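Local coordinates for protein glutathione peroxidase-like peroxiredoxin HYR1 (Saccharomyces cerevisiae, PDB 3CMI) that reduces hydroperoxides with electrons from thioredoxin and, as a sensor of hydroperoxide stress, oxidises and so activates the transcription activator YAP1, at residues A[34-39]-A[135-140]; A[41-46]-A[71-76]; A[65-70]-A[96-101]. All coordinates share one frame; numbering follows the deposited sequence.

Interaction 1: residues A[34-39]-A[135-140]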
# COMPACT_ATOMS: atom_id res chain seq x y z
N VAL A 34 -8.88 4.86 5.78
CA VAL A 34 -8.68 4.33 4.44
C VAL A 34 -7.17 4.27 4.20
O VAL A 34 -6.45 5.22 4.49
CB VAL A 34 -9.40 5.20 3.37
CG1 VAL A 34 -9.09 4.71 1.95
CG2 VAL A 34 -10.91 5.21 3.61
N VAL A 35 -6.69 3.13 3.70
CA VAL A 35 -5.25 2.92 3.52
C VAL A 35 -4.91 2.51 2.09
O VAL A 35 -5.52 1.60 1.53
CB VAL A 35 -4.70 1.84 4.51
CG1 VAL A 35 -3.18 1.77 4.45
CG2 VAL A 35 -5.15 2.13 5.94
N LEU A 36 -3.92 3.19 1.52
CA LEU A 36 -3.36 2.80 0.22
C LEU A 36 -2.02 2.12 0.51
O LEU A 36 -1.13 2.73 1.10
CB LEU A 36 -3.19 4.04 -0.66
CG LEU A 36 -3.09 4.02 -2.19
CD1 LEU A 36 -1.68 4.36 -2.68
CD2 LEU A 36 -3.57 2.72 -2.83
N ILE A 37 -1.89 0.84 0.15
CA ILE A 37 -0.62 0.16 0.33
C ILE A 37 0.09 0.03 -1.01
O ILE A 37 -0.44 -0.55 -1.95
CB ILE A 37 -0.77 -1.21 1.06
CG1 ILE A 37 -1.34 -0.99 2.46
CG2 ILE A 37 0.59 -1.93 1.15
CD1 ILE A 37 -1.55 -2.25 3.26
N VAL A 38 1.29 0.60 -1.08
CA VAL A 38 2.04 0.65 -2.33
C VAL A 38 3.46 0.11 -2.15
O VAL A 38 4.18 0.52 -1.23
CB VAL A 38 2.05 2.09 -2.94
CG1 VAL A 38 2.67 3.11 -1.97
CG2 VAL A 38 2.75 2.13 -4.27
N ASN A 39 3.85 -0.83 -3.00
CA ASN A 39 5.25 -1.24 -3.04
C ASN A 39 6.04 -0.24 -3.87
O ASN A 39 5.64 0.14 -4.98
CB ASN A 39 5.43 -2.68 -3.54
CG ASN A 39 4.97 -2.87 -4.97
OD1 ASN A 39 5.78 -3.08 -5.88
ND2 ASN A 39 3.67 -2.82 -5.18
N PHE A 135 5.28 -0.15 -7.69
CA PHE A 135 4.11 0.73 -7.55
C PHE A 135 2.74 0.08 -7.82
O PHE A 135 1.81 0.74 -8.28
CB PHE A 135 4.27 2.02 -8.36
CG PHE A 135 5.54 2.77 -8.07
CD1 PHE A 135 5.68 3.50 -6.89
CD2 PHE A 135 6.60 2.74 -8.97
CE1 PHE A 135 6.86 4.19 -6.62
CE2 PHE A 135 7.78 3.42 -8.71
CZ PHE A 135 7.91 4.15 -7.53
N GLU A 136 2.62 -1.21 -7.51
CA GLU A 136 1.32 -1.84 -7.43
C GLU A 136 0.64 -1.37 -6.13
O GLU A 136 1.32 -1.10 -5.14
CB GLU A 136 1.46 -3.37 -7.47
CG GLU A 136 0.30 -4.07 -8.14
CD GLU A 136 0.63 -5.48 -8.60
OE1 GLU A 136 -0.03 -6.41 -8.11
OE2 GLU A 136 1.51 -5.67 -9.47
N LYS A 137 -0.69 -1.26 -6.16
CA LYS A 137 -1.45 -0.59 -5.10
C LYS A 137 -2.65 -1.40 -4.61
O LYS A 137 -3.39 -1.99 -5.42
CB LYS A 137 -1.95 0.77 -5.60
CG LYS A 137 -0.87 1.70 -6.15
CD LYS A 137 -1.42 2.60 -7.24
CE LYS A 137 -0.32 3.39 -7.94
NZ LYS A 137 0.20 2.71 -9.16
N PHE A 138 -2.82 -1.43 -3.30
CA PHE A 138 -3.98 -2.06 -2.66
C PHE A 138 -4.69 -1.00 -1.83
O PHE A 138 -4.06 -0.31 -1.03
CB PHE A 138 -3.55 -3.19 -1.73
CG PHE A 138 -2.90 -4.37 -2.41
CD1 PHE A 138 -1.56 -4.33 -2.78
CD2 PHE A 138 -3.62 -5.54 -2.63
CE1 PHE A 138 -0.95 -5.43 -3.39
CE2 PHE A 138 -3.02 -6.64 -3.22
CZ PHE A 138 -1.69 -6.59 -3.61
N LEU A 139 -6.00 -0.89 -2.01
CA LEU A 139 -6.80 0.04 -1.24
C LEU A 139 -7.57 -0.72 -0.16
O LEU A 139 -8.24 -1.72 -0.46
CB LEU A 139 -7.75 0.80 -2.18
CG LEU A 139 -8.27 2.20 -1.87
CD1 LEU A 139 -7.19 3.16 -1.38
CD2 LEU A 139 -8.95 2.75 -3.12
N VAL A 140 -7.45 -0.26 1.08
CA VAL A 140 -8.05 -0.92 2.24
C VAL A 140 -9.16 -0.08 2.90
O VAL A 140 -9.02 1.13 3.08
CB VAL A 140 -6.97 -1.34 3.28
CG1 VAL A 140 -7.58 -2.02 4.49
CG2 VAL A 140 -5.93 -2.26 2.63
O HOH W 1 1.71 -2.96 -3.39
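Ile37 and Phe138 face each other as a hydrogen-bonded antiparallel pair: Ile37 N donates to Phe138 O at 2.7 Å, nearly straight, and Phe138 N returns a bond to Ile37 O. Two residues further along, Val140 N reaches Val35 O at 2.7 Å, and Val140 O takes the N-H of Val35 in exchange. At the other end the ladder frays. Phe135 N still bonds Asn39 O, though bent to 133°, while the bond from Asn39 N to Glu136 O is weak and 3.3 Å long. A water repairs this end, accepting from Asn39 ND2 at 2.7 Å and donating to Glu136 O. The Asn39 amide gets there because CG sits between the backbone N and the carbonyl carbon (chi1 63°), which turns the amide toward the backbone of Glu136, in the loop just before strand 137-140. The Glu136 carboxylate turns elsewhere, to a salt bridge with Arg149, while Lys137 NZ bends back onto Phe135 O at 2.7 Å and also bonds Thr154 O.

These are the two central strands of the thioredoxin-like sheet, 34-41 and 137-140, running antiparallel, with 34-41 also bonded to the parallel strand 65-72.

Packing divides between the two faces. On one, Leu36 CD2 meets Leu139 CD1 at 3.9 Å and rests against Lys137 CB; Val34 CG1 touches the same Leu139 methyl, and helix 160-167 closes over Val34 and Leu139. Also on the Leu36 side, Val38 CG2 comes to the edge of the Phe135 ring, near its plane, and Tyr50 packs edge-to-face with that ring. On the other face, Val35 and Val140 lie CB to CB at 4.1 Å, with Ile37 and Phe138 next to them; Leu118 of helix 113-121 packs on both Ile37 and Phe138, and Tyr115 on Ile37.

Interaction 2: residues A[41-46]-A[71-76]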
# COMPACT_ATOMS: atom_id res chain seq x y z
N ALA A 41 9.82 1.59 -5.27
CA ALA A 41 11.11 1.24 -5.84
C ALA A 41 12.26 1.57 -4.90
O ALA A 41 12.38 2.71 -4.42
CB ALA A 41 11.31 1.92 -7.18
N SER A 42 13.10 0.57 -4.63
CA SER A 42 14.27 0.74 -3.77
C SER A 42 15.33 1.60 -4.45
O SER A 42 16.05 2.35 -3.79
CB SER A 42 14.84 -0.62 -3.38
OG SER A 42 15.83 -0.49 -2.37
N LYS A 43 15.41 1.49 -5.78
CA LYS A 43 16.32 2.30 -6.58
C LYS A 43 15.70 3.64 -6.96
O LYS A 43 14.48 3.81 -6.93
CB LYS A 43 16.74 1.54 -7.85
CG LYS A 43 17.66 0.36 -7.59
CD LYS A 43 18.03 -0.35 -8.88
CE LYS A 43 19.01 -1.49 -8.63
NZ LYS A 43 19.36 -2.21 -9.89
N CYS A 44 16.56 4.60 -7.32
CA CYS A 44 16.14 5.94 -7.71
C CYS A 44 15.64 5.99 -9.16
O CYS A 44 15.78 5.02 -9.91
CB CYS A 44 17.29 6.93 -7.52
SG CYS A 44 18.00 6.99 -5.86
N GLY A 45 15.06 7.13 -9.53
CA GLY A 45 14.64 7.38 -10.91
C GLY A 45 13.16 7.21 -11.17
O GLY A 45 12.74 6.98 -12.31
N PHE A 46 12.36 7.33 -10.11
CA PHE A 46 10.91 7.19 -10.22
C PHE A 46 10.15 8.37 -9.61
O PHE A 46 9.03 8.22 -9.11
CB PHE A 46 10.45 5.86 -9.60
CG PHE A 46 10.95 4.64 -10.33
CD1 PHE A 46 10.27 4.16 -11.44
CD2 PHE A 46 12.10 3.99 -9.91
CE1 PHE A 46 10.73 3.03 -12.12
CE2 PHE A 46 12.57 2.86 -10.58
CZ PHE A 46 11.88 2.38 -11.69
N PRO A 71 9.36 -0.25 0.34
CA PRO A 71 10.53 -0.44 -0.51
C PRO A 71 10.76 -1.91 -0.85
O PRO A 71 10.56 -2.79 -0.01
CB PRO A 71 11.68 0.09 0.35
CG PRO A 71 11.04 1.10 1.23
CD PRO A 71 9.69 0.53 1.55
N CYS A 72 11.18 -2.16 -2.09
CA CYS A 72 11.43 -3.50 -2.59
C CYS A 72 12.39 -3.40 -3.76
O CYS A 72 12.28 -2.50 -4.59
CB CYS A 72 10.11 -4.15 -3.04
SG CYS A 72 10.26 -5.84 -3.64
N ASN A 73 13.34 -4.34 -3.83
CA ASN A 73 14.35 -4.33 -4.89
C ASN A 73 14.19 -5.46 -5.91
O ASN A 73 15.11 -5.75 -6.67
CB ASN A 73 15.75 -4.34 -4.27
CG ASN A 73 16.83 -3.91 -5.25
OD1 ASN A 73 17.89 -4.53 -5.32
ND2 ASN A 73 16.56 -2.85 -6.01
N GLN A 74 13.01 -6.07 -5.95
CA GLN A 74 12.77 -7.25 -6.80
C GLN A 74 12.45 -6.95 -8.27
O GLN A 74 12.27 -7.88 -9.07
CB GLN A 74 11.68 -8.14 -6.19
CG GLN A 74 12.15 -8.97 -5.01
CD GLN A 74 11.03 -9.78 -4.37
OE1 GLN A 74 10.03 -9.22 -3.94
NE2 GLN A 74 11.22 -11.09 -4.29
N PHE A 75 12.38 -5.67 -8.64
CA PHE A 75 12.00 -5.28 -10.00
C PHE A 75 13.04 -4.35 -10.64
O PHE A 75 12.78 -3.18 -10.89
CB PHE A 75 10.59 -4.66 -10.01
CG PHE A 75 9.57 -5.45 -9.22
CD1 PHE A 75 9.04 -6.64 -9.72
CD2 PHE A 75 9.15 -5.00 -7.98
CE1 PHE A 75 8.11 -7.37 -8.99
CE2 PHE A 75 8.22 -5.73 -7.23
CZ PHE A 75 7.70 -6.91 -7.74
N GLY A 76 14.23 -4.90 -10.89
CA GLY A 76 15.31 -4.14 -11.52
C GLY A 76 15.71 -4.72 -12.86
O GLY A 76 16.08 -5.89 -12.96
O HOH W 2 14.14 -0.85 -6.83
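Ala41 and Cys72 form a parallel bridge, their CA atoms 5.8 Å apart and their CB atoms pointing apart, where strands 34-41 and 65-72 come to an end. One residue on, Ser42 N donates to Cys72 O at 3.2 Å. The bond is bent to 145°, and the donor stands 45° out of the carbonyl plane, so it approaches that oxygen from above. Ser42 CB rests on the same carbonyl, 3.4 Å from Cys72 O, and also meets Asn73 CB.

Lys43 makes its polar link through the backbone: its N gives a 2.9 Å bond to a water that also accepts from Asn73 ND2 and donates weakly to Cys72 O. This water joins the two loops just past their strands. It is here, at the C-terminal ends of the parallel strands 34-41 and 65-72 of the thioredoxin-like fold, that glutathione peroxidases carry the peroxidatic cysteine in the loop before a helix. Lys43 runs fully extended and passes obliquely across the Asn73 amide, its CG 3.7 Å from Asn73 ND2. The amide reaches the lysine chain because chi1 of Asn73, -162°, swings CG away from its own N.

Cys44, the residue that forms the sulfenic acid, follows immediately; its side chain does not touch segment 71-76. Phe46 then takes the N-cap position of helix 47-60.

Interaction 3: residues A[65-70]-A[96-101]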
# COMPACT_ATOMS: atom_id res chain seq x y z
N PHE A 65 -6.98 9.20 6.01
CA PHE A 65 -6.38 8.46 4.91
C PHE A 65 -4.88 8.45 5.10
O PHE A 65 -4.29 9.43 5.55
CB PHE A 65 -6.71 9.13 3.57
CG PHE A 65 -5.96 8.54 2.39
CD1 PHE A 65 -6.39 7.35 1.79
CD2 PHE A 65 -4.82 9.18 1.88
CE1 PHE A 65 -5.70 6.81 0.71
CE2 PHE A 65 -4.13 8.64 0.80
CZ PHE A 65 -4.56 7.46 0.21
N THR A 66 -4.25 7.33 4.74
CA THR A 66 -2.80 7.25 4.76
C THR A 66 -2.27 6.34 3.66
O THR A 66 -3.04 5.60 3.04
CB THR A 66 -2.26 6.83 6.15
OG1 THR A 66 -0.87 7.16 6.23
CG2 THR A 66 -2.46 5.33 6.40
N ILE A 67 -0.97 6.44 3.41
CA ILE A 67 -0.27 5.57 2.47
C ILE A 67 0.89 4.89 3.17
O ILE A 67 1.71 5.55 3.81
CB ILE A 67 0.27 6.35 1.24
CG1 ILE A 67 -0.86 7.11 0.54
CG2 ILE A 67 0.96 5.39 0.25
CD1 ILE A 67 -0.38 8.07 -0.52
N ILE A 68 0.94 3.56 3.07
CA ILE A 68 2.08 2.82 3.60
C ILE A 68 2.93 2.36 2.41
O ILE A 68 2.46 1.59 1.57
CB ILE A 68 1.65 1.61 4.50
CG1 ILE A 68 0.52 2.00 5.47
CG2 ILE A 68 2.86 1.02 5.24
CD1 ILE A 68 0.86 3.15 6.46
N GLY A 69 4.15 2.89 2.33
CA GLY A 69 5.05 2.56 1.22
C GLY A 69 6.05 1.48 1.61
O GLY A 69 6.75 1.61 2.60
N PHE A 70 6.10 0.41 0.82
CA PHE A 70 7.04 -0.68 1.06
C PHE A 70 8.14 -0.69 -0.01
O PHE A 70 7.89 -1.08 -1.16
CB PHE A 70 6.33 -2.04 1.07
CG PHE A 70 5.52 -2.31 2.32
CD1 PHE A 70 4.19 -1.90 2.41
CD2 PHE A 70 6.09 -3.00 3.39
CE1 PHE A 70 3.44 -2.17 3.55
CE2 PHE A 70 5.35 -3.27 4.53
CZ PHE A 70 4.02 -2.85 4.62
N VAL A 96 9.00 11.84 0.47
CA VAL A 96 7.57 11.82 0.79
C VAL A 96 7.37 11.99 2.30
O VAL A 96 8.35 11.94 3.06
CB VAL A 96 6.90 10.50 0.30
CG1 VAL A 96 7.02 10.37 -1.22
CG2 VAL A 96 7.49 9.28 1.00
N THR A 97 6.13 12.21 2.73
CA THR A 97 5.85 12.42 4.16
C THR A 97 4.95 11.35 4.78
O THR A 97 4.63 11.42 5.97
CB THR A 97 5.25 13.81 4.45
OG1 THR A 97 4.03 13.96 3.73
CG2 THR A 97 6.22 14.93 4.05
N PHE A 98 4.54 10.37 3.98
CA PHE A 98 3.73 9.27 4.50
C PHE A 98 4.63 8.12 4.96
O PHE A 98 5.79 8.07 4.57
CB PHE A 98 2.70 8.81 3.45
CG PHE A 98 3.29 8.43 2.12
CD1 PHE A 98 3.86 7.17 1.92
CD2 PHE A 98 3.25 9.33 1.06
CE1 PHE A 98 4.39 6.82 0.68
CE2 PHE A 98 3.78 8.98 -0.18
CZ PHE A 98 4.35 7.72 -0.37
N PRO A 99 4.10 7.21 5.81
CA PRO A 99 4.96 6.15 6.36
C PRO A 99 5.65 5.27 5.32
O PRO A 99 5.01 4.69 4.45
CB PRO A 99 3.98 5.31 7.21
CG PRO A 99 2.90 6.27 7.56
CD PRO A 99 2.73 7.12 6.33
N ILE A 100 6.98 5.20 5.43
CA ILE A 100 7.82 4.31 4.64
C ILE A 100 8.37 3.22 5.56
O ILE A 100 8.80 3.50 6.67
CB ILE A 100 8.98 5.09 3.94
CG1 ILE A 100 8.43 6.15 2.96
CG2 ILE A 100 9.97 4.14 3.25
CD1 ILE A 100 7.71 5.60 1.72
N MET A 101 8.34 1.98 5.08
CA MET A 101 8.72 0.84 5.90
C MET A 101 10.12 0.36 5.55
O MET A 101 10.73 0.87 4.60
CB MET A 101 7.71 -0.30 5.71
CG MET A 101 6.25 0.07 5.97
SD MET A 101 5.84 0.29 7.72
CE MET A 101 5.86 2.08 7.85
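Gly69 bonds segment 96-101 through both its amide and its carbonyl. Its N-H points almost straight at Pro99 O (2.9 Å, 177° at the hydrogen), and its carbonyl O accepts from Met101 N at 3.0 Å, in line with the C=O direction. The carbonyls also receive CA-H contacts, Pro99 O from Ile68 CA and Gly69 O from Ile100 CA. The Ile67 carbonyl O meets carbon here, with Pro99 CD 3.1 Å away and Phe98 CD1 near it.

Gly69 has no side chain, and Ile100 CD1 and the edge of the Phe98 ring lie close to its backbone. That ring is sandwiched, Ile67 CB in a CH-pi contact over one face (4.0 Å to the centroid) and Val96 CG2 over the other. A chi1 of -55° puts Met101 CG over a face of Phe70 and against Ile68 CG2 at 3.6 Å; the bend at chi2 then turns SD obliquely to the ring in a Met-aromatic contact.

The loop thus lines the side of strand 65-72 away from strand 34-41, which Thr66, Ile68 and Phe70 bond. Helix 47-60 packs on Thr66 and Phe98, while Tyr115 of helix 113-121 meets Phe70 edge-to-face.

How the interactions relate
Interaction 1 is wholly buried, close to the centre of the chain; interaction 3 is also buried but further out, and interaction 2 is a partly exposed contact beside the active-site loop. Strand 65-72 serves both interactions 2 and 3, while its bonds to strand 34-41, such as Phe70 N to Val38 O, tie interaction 3 to interaction 1. The chemistry shifts accordingly: a regular antiparallel ladder with apolar packing on both faces in 34-39/135-140, one bridge with aromatic and proline contacts in 65-70/96-101, and a single direct bond plus a water in 41-46/71-76. The Phe135 ring, just before strand 137-140, packs on Phe46 and Ala41 and so joins interaction 1 to the active-site loop.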